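Local coordinates for HNH nuclease domain-containing protein (Streptomyces coelicolor, PDB 5ZMO) that binds phosphorothioated DNA through its sulfur-binding domain, part of a type IV restriction endonuclease that probably cuts nucleic acid with its HNH domain, at residues His10-Asp15 and Glu120-Leu125; Val31-Ala36 and Trp79-Asp84. One frame throughout, in Å; residues are numbered along the deposited sequence.

Contact 1 of 2, residues His10-Asp15 and Glu120-Leu125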
# COMPACT_ATOMS: atom_id res chain seq x y z
N HIS A 10 4.34 0.76 -13.33
CA HIS A 10 5.42 1.76 -13.05
C HIS A 10 4.93 3.22 -13.13
O HIS A 10 5.21 4.02 -12.22
CB HIS A 10 6.58 1.60 -14.01
CG HIS A 10 7.76 2.48 -13.68
ND1 HIS A 10 8.76 2.10 -12.79
CD2 HIS A 10 8.05 3.73 -14.07
CE1 HIS A 10 9.65 3.07 -12.72
NE2 HIS A 10 9.24 4.08 -13.47
N ARG A 11 4.19 3.53 -14.19
CA ARG A 11 3.67 4.91 -14.37
C ARG A 11 2.59 5.23 -13.34
O ARG A 11 2.56 6.35 -12.77
CB ARG A 11 3.06 5.13 -15.76
CG ARG A 11 2.63 6.59 -16.00
CD ARG A 11 2.47 6.88 -17.49
NE ARG A 11 3.79 7.02 -18.12
CZ ARG A 11 4.54 8.12 -18.10
NH1 ARG A 11 4.10 9.25 -17.50
NH2 ARG A 11 5.73 8.12 -18.68
N ARG A 12 1.70 4.29 -13.11
CA ARG A 12 0.65 4.52 -12.07
C ARG A 12 1.25 4.78 -10.69
O ARG A 12 0.82 5.66 -9.97
CB ARG A 12 -0.42 3.44 -12.12
CG ARG A 12 -1.39 3.64 -13.31
CD ARG A 12 -2.47 2.61 -13.48
NE ARG A 12 -1.93 1.37 -14.12
CZ ARG A 12 -1.71 0.22 -13.52
NH1 ARG A 12 -1.24 -0.84 -14.23
NH2 ARG A 12 -2.02 0.02 -12.24
N VAL A 13 2.23 3.98 -10.31
CA VAL A 13 2.94 4.16 -9.05
C VAL A 13 3.64 5.52 -9.03
O VAL A 13 3.57 6.24 -8.05
CB VAL A 13 3.98 3.05 -8.82
CG1 VAL A 13 4.93 3.43 -7.67
CG2 VAL A 13 3.27 1.73 -8.57
N GLY A 14 4.28 5.92 -10.14
CA GLY A 14 4.97 7.23 -10.19
C GLY A 14 4.01 8.44 -10.19
O GLY A 14 4.43 9.54 -9.81
N ASP A 15 2.77 8.25 -10.61
CA ASP A 15 1.72 9.30 -10.50
C ASP A 15 1.15 9.47 -9.10
O ASP A 15 0.31 10.34 -8.88
CB ASP A 15 0.54 8.99 -11.44
CG ASP A 15 0.88 9.14 -12.93
OD1 ASP A 15 1.94 9.71 -13.29
OD2 ASP A 15 0.06 8.65 -13.74
N GLU A 120 -5.33 -7.51 -10.63
CA GLU A 120 -4.81 -8.84 -11.06
C GLU A 120 -3.65 -8.70 -12.03
O GLU A 120 -2.63 -9.44 -11.91
CB GLU A 120 -5.90 -9.78 -11.66
CG GLU A 120 -5.34 -11.18 -11.93
CD GLU A 120 -6.28 -12.14 -12.65
OE1 GLU A 120 -7.53 -11.96 -12.52
OE2 GLU A 120 -5.75 -13.07 -13.35
N ASP A 121 -3.80 -7.85 -13.01
CA ASP A 121 -2.73 -7.65 -14.02
C ASP A 121 -1.43 -7.17 -13.39
O ASP A 121 -0.36 -7.65 -13.69
CB ASP A 121 -3.19 -6.72 -15.14
CG ASP A 121 -3.68 -5.32 -14.67
OD1 ASP A 121 -3.74 -5.02 -13.45
OD2 ASP A 121 -3.99 -4.48 -15.55
N ASP A 122 -1.52 -6.26 -12.43
CA ASP A 122 -0.33 -5.81 -11.69
C ASP A 122 0.29 -6.90 -10.84
O ASP A 122 1.52 -7.06 -10.85
CB ASP A 122 -0.65 -4.56 -10.87
CG ASP A 122 -1.14 -3.43 -11.69
OD1 ASP A 122 -0.70 -3.30 -12.88
OD2 ASP A 122 -1.90 -2.55 -11.13
N TYR A 123 -0.52 -7.60 -10.04
CA TYR A 123 -0.04 -8.68 -9.22
C TYR A 123 0.64 -9.74 -10.12
O TYR A 123 1.75 -10.25 -9.77
CB TYR A 123 -1.21 -9.32 -8.47
CG TYR A 123 -0.89 -10.51 -7.63
CD1 TYR A 123 -0.51 -10.36 -6.33
CD2 TYR A 123 -1.04 -11.80 -8.11
CE1 TYR A 123 -0.25 -11.45 -5.48
CE2 TYR A 123 -0.70 -12.90 -7.33
CZ TYR A 123 -0.32 -12.74 -6.00
OH TYR A 123 0.01 -13.81 -5.13
N ASN A 124 -0.04 -10.12 -11.19
CA ASN A 124 0.58 -11.13 -12.13
C ASN A 124 1.90 -10.62 -12.71
O ASN A 124 2.83 -11.43 -12.87
CB ASN A 124 -0.33 -11.63 -13.22
CG ASN A 124 -1.55 -12.37 -12.69
OD1 ASN A 124 -2.60 -12.38 -13.35
ND2 ASN A 124 -1.44 -12.94 -11.53
N LEU A 125 2.00 -9.32 -13.07
CA LEU A 125 3.28 -8.76 -13.55
C LEU A 125 4.40 -8.89 -12.49
O LEU A 125 5.51 -9.32 -12.80
CB LEU A 125 3.12 -7.28 -13.97
CG LEU A 125 4.38 -6.48 -14.22
CD1 LEU A 125 5.09 -7.03 -15.43
CD2 LEU A 125 4.06 -5.03 -14.41

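Contact 2 of 2, residues Val31-Ala36 and Trp79-Asp84. With nucleotides of chain B.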
# COMPACT_ATOMS: atom_id res chain seq x y z
N VAL A 31 3.88 3.51 1.77
CA VAL A 31 4.05 2.34 2.69
C VAL A 31 3.13 1.16 2.25
O VAL A 31 3.57 0.03 2.15
CB VAL A 31 3.82 2.73 4.14
CG1 VAL A 31 3.60 1.51 5.06
CG2 VAL A 31 4.96 3.58 4.63
N LEU A 32 1.87 1.40 2.01
CA LEU A 32 0.99 0.33 1.57
C LEU A 32 1.40 -0.28 0.26
O LEU A 32 1.40 -1.58 0.12
CB LEU A 32 -0.46 0.79 1.58
CG LEU A 32 -1.48 -0.31 1.33
CD1 LEU A 32 -1.37 -1.44 2.29
CD2 LEU A 32 -2.88 0.29 1.37
N LEU A 33 1.80 0.57 -0.72
CA LEU A 33 2.31 0.03 -1.99
C LEU A 33 3.55 -0.83 -1.80
O LEU A 33 3.66 -1.91 -2.40
CB LEU A 33 2.64 1.11 -3.04
CG LEU A 33 1.37 1.75 -3.57
CD1 LEU A 33 1.70 3.07 -4.25
CD2 LEU A 33 0.64 0.85 -4.50
N LEU A 34 4.54 -0.31 -1.07
CA LEU A 34 5.76 -1.17 -0.82
C LEU A 34 5.45 -2.51 -0.16
O LEU A 34 6.02 -3.58 -0.53
CB LEU A 34 6.78 -0.38 0.00
CG LEU A 34 7.66 0.64 -0.70
CD1 LEU A 34 8.45 1.43 0.33
CD2 LEU A 34 8.62 -0.08 -1.61
N TRP A 35 4.52 -2.50 0.78
CA TRP A 35 4.12 -3.70 1.49
C TRP A 35 3.48 -4.63 0.49
O TRP A 35 3.80 -5.84 0.44
CB TRP A 35 3.19 -3.39 2.64
CG TRP A 35 2.69 -4.60 3.32
CD1 TRP A 35 3.34 -5.37 4.26
CD2 TRP A 35 1.41 -5.23 3.11
NE1 TRP A 35 2.56 -6.41 4.64
CE2 TRP A 35 1.38 -6.37 3.95
CE3 TRP A 35 0.32 -4.97 2.27
CZ2 TRP A 35 0.29 -7.21 4.01
CZ3 TRP A 35 -0.79 -5.82 2.34
CH2 TRP A 35 -0.77 -6.93 3.18
N ALA A 36 2.55 -4.08 -0.32
CA ALA A 36 1.86 -4.94 -1.33
C ALA A 36 2.81 -5.56 -2.38
O ALA A 36 2.62 -6.70 -2.82
CB ALA A 36 0.76 -4.16 -2.02
N TRP A 79 -8.21 2.62 1.09
CA TRP A 79 -9.26 3.12 0.18
C TRP A 79 -8.81 4.00 -0.94
O TRP A 79 -9.20 3.80 -2.10
CB TRP A 79 -10.27 3.91 1.04
CG TRP A 79 -11.53 4.34 0.25
CD1 TRP A 79 -11.86 5.62 -0.09
CD2 TRP A 79 -12.63 3.53 -0.12
NE1 TRP A 79 -13.04 5.63 -0.76
CE2 TRP A 79 -13.57 4.39 -0.75
CE3 TRP A 79 -12.91 2.18 -0.03
CZ2 TRP A 79 -14.75 3.92 -1.28
CZ3 TRP A 79 -14.11 1.72 -0.55
CH2 TRP A 79 -15.00 2.59 -1.16
N ALA A 80 -7.90 4.93 -0.66
CA ALA A 80 -7.48 5.95 -1.63
C ALA A 80 -6.72 5.42 -2.80
O ALA A 80 -6.79 5.99 -3.88
CB ALA A 80 -6.67 7.02 -0.97
N LEU A 81 -5.97 4.33 -2.62
CA LEU A 81 -5.33 3.70 -3.76
C LEU A 81 -6.28 3.20 -4.90
O LEU A 81 -5.86 3.03 -6.08
CB LEU A 81 -4.46 2.56 -3.28
CG LEU A 81 -2.96 2.64 -2.96
CD1 LEU A 81 -2.14 3.81 -3.49
CD2 LEU A 81 -2.51 2.03 -1.70
N VAL A 82 -7.53 2.89 -4.59
CA VAL A 82 -8.55 2.55 -5.63
C VAL A 82 -8.60 3.66 -6.65
O VAL A 82 -8.43 3.45 -7.92
CB VAL A 82 -9.95 2.25 -4.99
CG1 VAL A 82 -11.03 2.04 -6.08
CG2 VAL A 82 -9.85 1.03 -4.10
N ARG A 83 -8.72 4.89 -6.17
CA ARG A 83 -8.73 6.09 -7.05
C ARG A 83 -7.47 6.29 -7.89
O ARG A 83 -7.55 6.82 -9.01
CB ARG A 83 -9.04 7.39 -6.26
CG ARG A 83 -10.35 8.08 -6.60
CD ARG A 83 -10.33 9.60 -6.35
NE ARG A 83 -11.61 10.22 -6.71
CZ ARG A 83 -12.73 10.17 -5.98
NH1 ARG A 83 -13.84 10.77 -6.42
NH2 ARG A 83 -12.76 9.54 -4.79
N ASP A 84 -6.31 5.84 -7.39
CA ASP A 84 -5.07 5.88 -8.14
C ASP A 84 -4.88 4.71 -9.15
O ASP A 84 -3.81 4.61 -9.74
CB ASP A 84 -3.87 5.84 -7.18
CG ASP A 84 -3.75 7.07 -6.33
OD1 ASP A 84 -3.73 8.21 -6.88
OD2 ASP A 84 -3.61 6.91 -5.10
P DG B 3 -8.54 10.72 -2.38
OP1 DG B 3 -8.12 10.34 -3.74
OP2 DG B 3 -9.73 10.11 -1.77
O5' DG B 3 -7.26 10.51 -1.47
C5' DG B 3 -5.96 11.09 -1.82
C4' DG B 3 -5.33 11.66 -0.56
O4' DG B 3 -6.02 12.87 -0.17
C3' DG B 3 -5.43 10.74 0.67
O3' DG B 3 -4.34 11.05 1.53
C2' DG B 3 -6.67 11.26 1.38
C1' DG B 3 -6.48 12.75 1.19
N9 DG B 3 -7.69 13.56 1.33
C8 DG B 3 -8.98 13.22 1.03
N7 DG B 3 -9.83 14.21 1.21
C5 DG B 3 -9.04 15.26 1.66
C6 DG B 3 -9.41 16.58 2.06
O6 DG B 3 -10.53 17.10 2.04
N1 DG B 3 -8.30 17.32 2.45
C2 DG B 3 -7.01 16.84 2.51
N2 DG B 3 -6.06 17.71 2.88
N3 DG B 3 -6.66 15.62 2.13
C4 DG B 3 -7.72 14.89 1.73

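Contact 1 of 2, residues His10-Asp15 and Glu120-Leu125
Arg12 and Asp122 form a bidentate, end-on salt bridge that ties the short helix 9-14, near the start of the sulfur-binding domain, to helix 120-128 more than a hundred residues later. Arg12 NH1 reaches Asp122 OD1 at 2.9 Å in an almost straight bond, 177° at the hydrogen, using the syn lone pair of that oxygen. Its companion NH2 meets Asp122 OD2 at 2.8 Å, also on the syn side but a little out of the carboxylate plane. The guanidinium and carboxylate planes lie 17° apart, so the two flat groups meet edge to edge and nearly coplanar, the side chains arriving from opposite directions. Arg12 is straight at chi2 but bends at chi3 (-78°), which presents both terminal nitrogens. Further bonds fix the rotation of the guanidinium: NE donates to Lys7 O, and NH2, besides gripping the aspartate, bonds to Asp85 O, while Leu86 packs on the side chain. Both partners are buried, and the pairing of opposite charges probably helps keep Asp122 ionised. Arg119, just ahead of helix 120-128, adds a second positive partner: its NH2 forms salt bridges with both Asp122 OD2 and Asp121 OD1. Asp121 stays a second-shell charge, its OD2 standing 4.7 Å from Arg12 NH1.

Contact 2 of 2, residues Val31-Ala36 and Trp79-Asp84
Leu32 and Leu33 reach Leu81 through different first torsions: Leu32 has CG anti to its own N (chi1 -172°), whereas Leu33 holds CG anti to the carbonyl carbon (chi1 -71°). These two settings bring the ends of neighbouring residues on helix 28-41 to the two methyl branches of one leucine. Leu81 CD2 sits 3.5 Å from Leu32 CD2, with Leu32 CG and CB just behind. The other branch of Leu81, CD1, lies 4.0 Å from Leu33 CD1 and nearly as close to that side chain's CG. Leu81 sits away from the staggered positions at both torsions (chi2 -18°) and its CG is flattened, so the exact places of its two methyls are doubtful. This is helix-against-helix packing in the core of the sulfur-binding domain, joining helix 28-41 to helix 70-83, with 8.7 Å between Leu33 CA and Leu81 CA. Trp87 closes on Leu81 from the following loop, and Leu140 of helix 130-144 touches Leu33. An alanine in place of Leu81 would lose both branches and would probably leave a gap facing Leu32, Leu33 and Trp87. The helix bearing Leu81 also meets the DNA: Ala80 CB lies 3.6 Å from O5' of DG3 of chain B, and Arg83 CD comes within 3.5 Å of OP1 of the same nucleotide.

How the contacts relate
Contact 2 is nested within the loop that contact 1 closes, so the salt bridge brings together the outer ends of a chain segment whose apolar core is partly built by the three leucines. The centres of the two contacts are about 11 Å apart, and they touch through residue 84: Arg12 CB packs 4.3 Å from Asp84 O, one residue before the Asp85 carbonyl that Arg12 also uses. Contact 2 lies close to the centre of the domain, contact 1 about 12 Å from it. Only contact 2 of the two touches the DNA: Ala80 and Arg83 of residues 79-84 meet the backbone of DG3 of chain B, whereas contact 1 stays about 9 Å from the nucleic acid at its nearest atom.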